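Local coordinates for protein CsuE (Acinetobacter baumannii, PDB 6FJY) that probably serves as the tip adhesion subunit of archaic chaperone-usher Csu pili, held before assembly by the chaperone CsuC, at residues D[243-256]-D[281-293]. Residues are numbered along the deposited sequence; the frame is centred on the assembly and turned at random.
Sequences LKYDIFKNSSNDRW and QNYVFTTKIVDEN
Phe285 and Trp256 meet because their first torsions turn the rings to one another. Phe285 has CG between its backbone N and carbonyl carbon (chi1 68°), and Trp256 has CG opposite its N (chi1 -168°). The six-membered ring of Trp256 then points an edge at the Phe285 face, an offset edge-to-face pair with centroids 5.7 Å apart. Trp256 CZ3 also lies 3.8 Å from Phe285 CB. Ile247 CG2 reaches the same phenyl ring at CD2, 3.5 Å away. Tyr283 CB touches the far corner of the indole, CH2. Met206 and Leu220 add to this buried cluster, and Trp256 NE1 is hydrogen-bonded to Val218 O.

Strands 243-249 and 281-289 run antiparallel as neighbours in the C-terminal Ig-like beta sandwich, within the Spore Coat Protein U domain. Asp246 with Lys288 and Phe248 with Thr286 are antiparallel hydrogen-bonded pairs, each joined by two backbone hydrogen bonds. A type II' turn, Lys249 to Ser252, follows the first strand. The side chain of Thr286 grips it, with OG1 giving a hydrogen bond to Asn250 O (2.8 Å).

On the sheet face of Phe248 and Thr286, the extended Lys288 side chain crosses that of Phe248 at about a right angle. Lys288 CD lies 3.5 Å from Phe248 CD1. Lys288 NZ makes an off-centre cation-pi contact, 4.4 Å from the centroid of the Phe248 ring. Asp246 leads away from the second strand to Arg255, whose NE donates to Asp246 OD2 at 2.7 Å, while Arg232 forms a salt bridge with Asp246 OD1. On the other face, that of Tyr245 and Ile247, Ile289 CG2 packs on Leu243 CD1 at 3.6 Å.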
ATOM      1  N   LEU D 243       2.594 -25.959  31.014  1.00 90.61           N
ATOM      2  CA  LEU D 243       1.700 -26.936  30.397  1.00 83.50           C
ATOM      3  C   LEU D 243       2.043 -26.999  28.909  1.00 83.95           C
ATOM      4  O   LEU D 243       1.681 -26.098  28.145  1.00 74.54           O
ATOM      5  CB  LEU D 243       0.245 -26.549  30.626  1.00 72.95           C
ATOM      6  CG  LEU D 243      -0.784 -27.453  29.958  1.00 77.32           C
ATOM      7  CD1 LEU D 243      -0.519 -28.896  30.331  1.00 82.12           C
ATOM      8  CD2 LEU D 243      -2.180 -27.031  30.380  1.00 75.46           C
ATOM      9  N   LYS D 244       2.752 -28.052  28.505  1.00 87.13           N
ATOM     10  CA  LYS D 244       3.212 -28.169  27.128  1.00 81.79           C
ATOM     11  C   LYS D 244       2.039 -28.408  26.186  1.00 88.02           C
ATOM     12  O   LYS D 244       1.068 -29.083  26.537  1.00 84.26           O
ATOM     13  CB  LYS D 244       4.223 -29.308  27.004  1.00 82.06           C
ATOM     14  CG  LYS D 244       5.505 -29.097  27.800  1.00 94.70           C
ATOM     15  CD  LYS D 244       6.378 -30.346  27.815  1.00 98.41           C
ATOM     16  CE  LYS D 244       7.608 -30.139  28.692  1.00102.22           C
ATOM     17  NZ  LYS D 244       8.464 -31.354  28.784  1.00101.88           N
ATOM     18  N   TYR D 245       2.133 -27.858  24.974  1.00 83.11           N
ATOM     19  CA  TYR D 245       1.078 -28.027  23.985  1.00 76.22           C
ATOM     20  C   TYR D 245       1.673 -27.901  22.587  1.00 64.13           C
ATOM     21  O   TYR D 245       2.865 -27.634  22.414  1.00 53.29           O
ATOM     22  CB  TYR D 245      -0.043 -27.008  24.213  1.00 81.91           C
ATOM     23  CG  TYR D 245       0.324 -25.613  23.776  1.00 86.70           C
ATOM     24  CD1 TYR D 245       1.025 -24.765  24.618  1.00 84.53           C
ATOM     25  CD2 TYR D 245      -0.024 -25.146  22.513  1.00 83.86           C
ATOM     26  CE1 TYR D 245       1.367 -23.488  24.216  1.00 88.89           C
ATOM     27  CE2 TYR D 245       0.314 -23.875  22.104  1.00 86.92           C
ATOM     28  CZ  TYR D 245       1.009 -23.051  22.957  1.00 83.60           C
ATOM     29  OH  TYR D 245       1.351 -21.785  22.553  1.00 71.93           O
ATOM     30  N   ASP D 246       0.825 -28.099  21.579  1.00 62.44           N
ATOM     31  CA  ASP D 246       1.201 -27.776  20.207  1.00 69.04           C
ATOM     32  C   ASP D 246      -0.062 -27.427  19.428  1.00 64.09           C
ATOM     33  O   ASP D 246      -1.183 -27.508  19.941  1.00 51.81           O
ATOM     34  CB  ASP D 246       1.977 -28.922  19.541  1.00 76.53           C
ATOM     35  CG  ASP D 246       3.091 -28.427  18.615  1.00 82.87           C
ATOM     36  OD1 ASP D 246       2.794 -27.681  17.662  1.00 86.06           O
ATOM     37  OD2 ASP D 246       4.269 -28.778  18.841  1.00 84.53           O
ATOM     38  N   ILE D 247       0.145 -27.020  18.181  1.00 61.60           N
ATOM     39  CA  ILE D 247      -0.917 -26.619  17.271  1.00 75.37           C
ATOM     40  C   ILE D 247      -0.768 -27.430  15.993  1.00 72.66           C
ATOM     41  O   ILE D 247       0.350 -27.622  15.499  1.00 66.17           O
ATOM     42  CB  ILE D 247      -0.863 -25.106  16.962  1.00 81.25           C
ATOM     43  CG1 ILE D 247      -1.043 -24.269  18.230  1.00 77.29           C
ATOM     44  CG2 ILE D 247      -1.912 -24.726  15.942  1.00 84.88           C
ATOM     45  CD1 ILE D 247      -0.824 -22.806  17.979  1.00 68.45           C
ATOM     46  N   PHE D 248      -1.889 -27.894  15.447  1.00 83.65           N
ATOM     47  CA  PHE D 248      -1.854 -28.779  14.293  1.00 81.81           C
ATOM     48  C   PHE D 248      -2.797 -28.284  13.208  1.00 72.55           C
ATOM     49  O   PHE D 248      -3.917 -27.857  13.501  1.00 62.35           O
ATOM     50  CB  PHE D 248      -2.184 -30.219  14.715  1.00 91.63           C
ATOM     51  CG  PHE D 248      -1.167 -30.803  15.651  1.00 91.68           C
ATOM     52  CD1 PHE D 248      -1.371 -30.798  17.020  1.00 93.68           C
ATOM     53  CD2 PHE D 248       0.024 -31.307  15.160  1.00 89.52           C
ATOM     54  CE1 PHE D 248      -0.414 -31.313  17.879  1.00 91.01           C
ATOM     55  CE2 PHE D 248       0.982 -31.824  16.008  1.00 84.56           C
ATOM     56  CZ  PHE D 248       0.763 -31.827  17.368  1.00 91.69           C
ATOM     57  N   LYS D 249      -2.336 -28.360  11.955  1.00 81.76           N
ATOM     58  CA  LYS D 249      -3.152 -27.974  10.807  1.00 69.56           C
ATOM     59  C   LYS D 249      -4.360 -28.896  10.687  1.00 72.09           C
ATOM     60  O   LYS D 249      -4.228 -30.118  10.794  1.00 62.90           O
ATOM     61  CB  LYS D 249      -2.330 -28.032   9.516  1.00 71.77           C
ATOM     62  CG  LYS D 249      -0.983 -27.295   9.522  1.00 62.50           C
ATOM     63  CD  LYS D 249      -0.329 -27.361   8.132  1.00 56.24           C
ATOM     64  CE  LYS D 249       1.162 -27.040   8.188  1.00 73.20           C
ATOM     65  NZ  LYS D 249       1.837 -27.152   6.847  1.00 84.81           N
ATOM     66  N   ASN D 250      -5.538 -28.303  10.475  1.00 82.73           N
ATOM     67  CA  ASN D 250      -6.810 -29.019  10.279  1.00 78.65           C
ATOM     68  C   ASN D 250      -6.963 -30.038  11.409  1.00 79.04           C
ATOM     69  O   ASN D 250      -6.751 -29.678  12.576  1.00 79.62           O
ATOM     70  CB  ASN D 250      -6.852 -29.589   8.865  1.00 81.07           C
ATOM     71  CG  ASN D 250      -6.683 -28.519   7.789  1.00 74.44           C
ATOM     72  OD1 ASN D 250      -7.406 -27.516   7.755  1.00 59.08           O
ATOM     73  ND2 ASN D 250      -5.711 -28.727   6.909  1.00 75.13           N
ATOM     74  N   SER D 251      -7.326 -31.291  11.122  1.00 75.28           N
ATOM     75  CA  SER D 251      -7.421 -32.340  12.133  1.00 76.40           C
ATOM     76  C   SER D 251      -6.276 -33.343  12.029  1.00 74.79           C
ATOM     77  O   SER D 251      -6.440 -34.512  12.379  1.00 66.31           O
ATOM     78  CB  SER D 251      -8.756 -33.079  12.030  1.00 70.56           C
ATOM     79  OG  SER D 251      -9.860 -32.214  12.242  1.00 74.30           O
ATOM     80  N   SER D 252      -5.113 -32.905  11.551  1.00 86.64           N
ATOM     81  CA  SER D 252      -4.021 -33.795  11.178  1.00 93.38           C
ATOM     82  C   SER D 252      -2.877 -33.715  12.190  1.00 87.94           C
ATOM     83  O   SER D 252      -3.021 -33.165  13.284  1.00 79.89           O
ATOM     84  CB  SER D 252      -3.542 -33.471   9.755  1.00 88.01           C
ATOM     85  OG  SER D 252      -2.967 -32.178   9.681  1.00 82.25           O
ATOM     86  N   ASN D 253      -1.732 -34.286  11.812  1.00 97.79           N
ATOM     87  CA  ASN D 253      -0.531 -34.304  12.636  1.00 98.81           C
ATOM     88  C   ASN D 253       0.558 -33.379  12.114  1.00 91.37           C
ATOM     89  O   ASN D 253       1.623 -33.293  12.729  1.00 90.22           O
ATOM     90  CB  ASN D 253       0.033 -35.730  12.737  1.00105.40           C
ATOM     91  CG  ASN D 253      -0.825 -36.650  13.585  1.00107.84           C
ATOM     92  OD1 ASN D 253      -1.544 -36.204  14.479  1.00113.30           O
ATOM     93  ND2 ASN D 253      -0.743 -37.949  13.312  1.00107.11           N
ATOM     94  N   ASP D 254       0.334 -32.709  10.986  1.00 91.05           N
ATOM     95  CA  ASP D 254       1.312 -31.765  10.464  1.00104.12           C
ATOM     96  C   ASP D 254       1.423 -30.587  11.421  1.00106.93           C
ATOM     97  O   ASP D 254       0.421 -29.938  11.739  1.00105.74           O
ATOM     98  CB  ASP D 254       0.912 -31.288   9.074  1.00110.58           C
ATOM     99  CG  ASP D 254       1.227 -32.306   8.003  1.00119.54           C
ATOM    100  OD1 ASP D 254       1.857 -33.331   8.333  1.00123.15           O
ATOM    101  OD2 ASP D 254       0.840 -32.076   6.835  1.00120.38           O
ATOM    102  N   ARG D 255       2.631 -30.307  11.895  1.00105.39           N
ATOM    103  CA  ARG D 255       2.819 -29.198  12.818  1.00 85.89           C
ATOM    104  C   ARG D 255       2.774 -27.859  12.071  1.00 78.29           C
ATOM    105  O   ARG D 255       3.346 -27.720  10.990  1.00 57.50           O
ATOM    106  CB  ARG D 255       4.145 -29.354  13.557  1.00 76.51           C
ATOM    107  CG  ARG D 255       4.207 -28.480  14.762  1.00 77.35           C
ATOM    108  CD  ARG D 255       5.502 -28.629  15.523  1.00 76.03           C
ATOM    109  NE  ARG D 255       5.511 -27.750  16.689  1.00 71.97           N
ATOM    110  CZ  ARG D 255       6.153 -26.589  16.736  1.00 76.34           C
ATOM    111  NH1 ARG D 255       6.855 -26.187  15.689  1.00 69.89           N
ATOM    112  NH2 ARG D 255       6.107 -25.838  17.829  1.00 87.98           N
ATOM    113  N   TRP D 256       2.069 -26.881  12.651  1.00 81.80           N
ATOM    114  CA  TRP D 256       2.006 -25.508  12.138  1.00 77.97           C
ATOM    115  C   TRP D 256       3.014 -24.684  12.923  1.00 69.68           C
ATOM    116  O   TRP D 256       2.768 -24.311  14.070  1.00 67.66           O
ATOM    117  CB  TRP D 256       0.600 -24.926  12.271  1.00 72.99           C
ATOM    118  CG  TRP D 256       0.377 -23.673  11.538  1.00 70.05           C
ATOM    119  CD1 TRP D 256       1.278 -23.008  10.754  1.00 67.72           C
ATOM    120  CD2 TRP D 256      -0.837 -22.920  11.488  1.00 62.03           C
ATOM    121  NE1 TRP D 256       0.695 -21.887  10.217  1.00 70.62           N
ATOM    122  CE2 TRP D 256      -0.604 -21.811  10.653  1.00 76.02           C
ATOM    123  CE3 TRP D 256      -2.099 -23.079  12.066  1.00 63.07           C
ATOM    124  CZ2 TRP D 256      -1.583 -20.855  10.391  1.00 78.50           C
ATOM    125  CZ3 TRP D 256      -3.080 -22.130  11.796  1.00 74.56           C
ATOM    126  CH2 TRP D 256      -2.813 -21.033  10.965  1.00 78.75           C
ATOM    127  N   GLN D 281      -9.276 -16.432   2.962  1.00 77.86           N
ATOM    128  CA  GLN D 281      -8.724 -17.722   3.356  1.00 72.99           C
ATOM    129  C   GLN D 281      -9.038 -17.994   4.821  1.00 63.20           C
ATOM    130  O   GLN D 281      -8.950 -17.096   5.666  1.00 49.63           O
ATOM    131  CB  GLN D 281      -7.204 -17.791   3.163  1.00 71.70           C
ATOM    132  CG  GLN D 281      -6.721 -17.748   1.735  1.00 57.92           C
ATOM    133  CD  GLN D 281      -6.673 -16.345   1.185  1.00 63.98           C
ATOM    134  OE1 GLN D 281      -6.316 -15.394   1.887  1.00 57.71           O
ATOM    135  NE2 GLN D 281      -7.042 -16.202  -0.077  1.00 72.57           N
ATOM    136  N   ASN D 282      -9.380 -19.241   5.116  1.00 69.77           N
ATOM    137  CA  ASN D 282      -9.530 -19.708   6.483  1.00 71.31           C
ATOM    138  C   ASN D 282      -8.586 -20.878   6.736  1.00 76.53           C
ATOM    139  O   ASN D 282      -8.259 -21.642   5.825  1.00 66.65           O
ATOM    140  CB  ASN D 282     -10.974 -20.092   6.770  1.00 68.61           C
ATOM    141  CG  ASN D 282     -11.852 -18.878   6.973  1.00 73.78           C
ATOM    142  OD1 ASN D 282     -11.925 -18.328   8.077  1.00 70.00           O
ATOM    143  ND2 ASN D 282     -12.502 -18.430   5.900  1.00 70.50           N
ATOM    144  N   TYR D 283      -8.115 -20.985   7.979  1.00 75.81           N
ATOM    145  CA  TYR D 283      -7.126 -21.991   8.364  1.00 69.03           C
ATOM    146  C   TYR D 283      -7.618 -22.674   9.634  1.00 58.20           C
ATOM    147  O   TYR D 283      -7.516 -22.115  10.725  1.00 57.61           O
ATOM    148  CB  TYR D 283      -5.746 -21.365   8.573  1.00 69.36           C
ATOM    149  CG  TYR D 283      -5.207 -20.624   7.370  1.00 78.60           C
ATOM    150  CD1 TYR D 283      -5.599 -19.310   7.103  1.00 73.68           C
ATOM    151  CD2 TYR D 283      -4.290 -21.228   6.509  1.00 71.54           C
ATOM    152  CE1 TYR D 283      -5.099 -18.624   6.001  1.00 67.32           C
ATOM    153  CE2 TYR D 283      -3.796 -20.557   5.408  1.00 68.55           C
ATOM    154  CZ  TYR D 283      -4.202 -19.257   5.158  1.00 73.00           C
ATOM    155  OH  TYR D 283      -3.713 -18.590   4.063  1.00 70.19           O
ATOM    156  N   VAL D 284      -8.136 -23.882   9.484  1.00 65.82           N
ATOM    157  CA  VAL D 284      -8.571 -24.688  10.613  1.00 69.37           C
ATOM    158  C   VAL D 284      -7.344 -25.297  11.270  1.00 73.97           C
ATOM    159  O   VAL D 284      -6.386 -25.697  10.595  1.00 62.84           O
ATOM    160  CB  VAL D 284      -9.578 -25.764  10.159  1.00 74.50           C
ATOM    161  CG1 VAL D 284      -9.950 -26.693  11.313  1.00 73.81           C
ATOM    162  CG2 VAL D 284     -10.818 -25.097   9.604  1.00 76.23           C
ATOM    163  N   PHE D 285      -7.355 -25.347  12.598  1.00 79.22           N
ATOM    164  CA  PHE D 285      -6.208 -25.841  13.337  1.00 66.54           C
ATOM    165  C   PHE D 285      -6.668 -26.377  14.681  1.00 65.45           C
ATOM    166  O   PHE D 285      -7.735 -26.019  15.192  1.00 48.69           O
ATOM    167  CB  PHE D 285      -5.132 -24.758  13.514  1.00 76.76           C
ATOM    168  CG  PHE D 285      -5.534 -23.614  14.412  1.00 75.26           C
ATOM    169  CD1 PHE D 285      -6.197 -22.508  13.896  1.00 78.89           C
ATOM    170  CD2 PHE D 285      -5.208 -23.626  15.763  1.00 65.40           C
ATOM    171  CE1 PHE D 285      -6.547 -21.448  14.717  1.00 77.42           C
ATOM    172  CE2 PHE D 285      -5.556 -22.569  16.588  1.00 72.56           C
ATOM    173  CZ  PHE D 285      -6.230 -21.482  16.068  1.00 75.74           C
ATOM    174  N   THR D 286      -5.841 -27.252  15.244  1.00 79.36           N
ATOM    175  CA  THR D 286      -6.160 -27.953  16.475  1.00 76.82           C
ATOM    176  C   THR D 286      -5.062 -27.698  17.485  1.00 70.96           C
ATOM    177  O   THR D 286      -3.878 -27.875  17.179  1.00 63.74           O
ATOM    178  CB  THR D 286      -6.319 -29.451  16.229  1.00 70.89           C
ATOM    179  OG1 THR D 286      -7.423 -29.670  15.344  1.00 70.14           O
ATOM    180  CG2 THR D 286      -6.583 -30.160  17.531  1.00 75.16           C
ATOM    181  N   THR D 287      -5.460 -27.268  18.676  1.00 65.92           N
ATOM    182  CA  THR D 287      -4.553 -26.998  19.785  1.00 74.88           C
ATOM    183  C   THR D 287      -4.699 -28.145  20.782  1.00 77.07           C
ATOM    184  O   THR D 287      -5.765 -28.317  21.383  1.00 72.07           O
ATOM    185  CB  THR D 287      -4.877 -25.649  20.426  1.00 68.95           C
ATOM    186  OG1 THR D 287      -5.019 -24.653  19.405  1.00 58.15           O
ATOM    187  CG2 THR D 287      -3.780 -25.225  21.377  1.00 59.36           C
ATOM    188  N   LYS D 288      -3.644 -28.941  20.934  1.00 79.09           N
ATOM    189  CA  LYS D 288      -3.648 -30.123  21.788  1.00 83.21           C
ATOM    190  C   LYS D 288      -2.673 -29.956  22.947  1.00 74.99           C
ATOM    191  O   LYS D 288      -1.691 -29.215  22.857  1.00 60.92           O
ATOM    192  CB  LYS D 288      -3.265 -31.387  21.002  1.00 85.15           C
ATOM    193  CG  LYS D 288      -4.140 -31.728  19.811  1.00 88.84           C
ATOM    194  CD  LYS D 288      -3.487 -32.824  18.951  1.00 87.20           C
ATOM    195  CE  LYS D 288      -4.301 -33.103  17.672  1.00 85.55           C
ATOM    196  NZ  LYS D 288      -3.653 -34.090  16.758  1.00 80.73           N
ATOM    197  N   ILE D 289      -2.948 -30.681  24.032  1.00 89.39           N
ATOM    198  CA  ILE D 289      -2.062 -30.772  25.188  1.00 76.58           C
ATOM    199  C   ILE D 289      -1.153 -31.990  25.025  1.00 82.02           C
ATOM    200  O   ILE D 289      -1.456 -32.934  24.289  1.00 74.24           O
ATOM    201  CB  ILE D 289      -2.878 -30.851  26.503  1.00 75.54           C
ATOM    202  CG1 ILE D 289      -3.875 -29.697  26.588  1.00 78.71           C
ATOM    203  CG2 ILE D 289      -1.971 -30.826  27.726  1.00 81.18           C
ATOM    204  CD1 ILE D 289      -3.264 -28.383  27.026  1.00 58.72           C
ATOM    205  N   VAL D 290      -0.009 -31.961  25.713  1.00 98.62           N
ATOM    206  CA  VAL D 290       0.942 -33.070  25.761  1.00102.52           C
ATOM    207  C   VAL D 290       1.664 -33.019  27.106  1.00109.06           C
ATOM    208  O   VAL D 290       1.861 -31.943  27.679  1.00112.59           O
ATOM    209  CB  VAL D 290       1.928 -33.013  24.568  1.00100.04           C
ATOM    210  CG1 VAL D 290       2.310 -31.573  24.264  1.00100.91           C
ATOM    211  CG2 VAL D 290       3.175 -33.854  24.838  1.00 92.25           C
ATOM    212  N   ASP D 291       2.036 -34.201  27.622  1.00113.44           N
ATOM    213  CA  ASP D 291       2.543 -34.397  28.981  1.00108.49           C
ATOM    214  C   ASP D 291       1.396 -34.126  29.953  1.00111.31           C
ATOM    215  O   ASP D 291       0.339 -33.643  29.536  1.00102.79           O
ATOM    216  CB  ASP D 291       3.803 -33.538  29.235  1.00106.90           C
ATOM    217  CG  ASP D 291       3.636 -32.506  30.355  1.00102.31           C
ATOM    218  OD1 ASP D 291       2.785 -31.598  30.235  1.00101.87           O
ATOM    219  OD2 ASP D 291       4.387 -32.591  31.350  1.00 98.80           O
ATOM    220  N   GLU D 292       1.549 -34.469  31.233  1.00120.29           N
ATOM    221  CA  GLU D 292       0.381 -34.366  32.098  1.00122.38           C
ATOM    222  C   GLU D 292       0.775 -34.206  33.560  1.00127.72           C
ATOM    223  O   GLU D 292       1.887 -34.554  33.967  1.00126.15           O
ATOM    224  CB  GLU D 292      -0.542 -35.583  31.920  1.00120.77           C
ATOM    225  CG  GLU D 292      -1.942 -35.454  32.547  1.00114.57           C
ATOM    226  CD  GLU D 292      -2.628 -34.118  32.260  1.00107.77           C
ATOM    227  OE1 GLU D 292      -2.395 -33.526  31.182  1.00109.97           O
ATOM    228  OE2 GLU D 292      -3.409 -33.657  33.121  1.00104.58           O
ATOM    229  N   ASN D 293      -0.162 -33.615  34.314  1.00132.55           N
ATOM    230  CA  ASN D 293      -0.275 -33.593  35.773  1.00129.30           C
ATOM    231  C   ASN D 293       0.414 -32.391  36.409  1.00129.89           C
ATOM    232  O   ASN D 293       1.555 -32.478  36.876  1.00129.65           O
ATOM    233  CB  ASN D 293       0.225 -34.901  36.385  1.00124.41           C
ATOM    234  CG  ASN D 293      -0.916 -35.827  36.735  1.00122.96           C
ATOM    235  OD1 ASN D 293      -0.961 -36.981  36.306  1.00125.43           O
ATOM    236  ND2 ASN D 293      -1.859 -35.315  37.510  1.00121.91           N
TER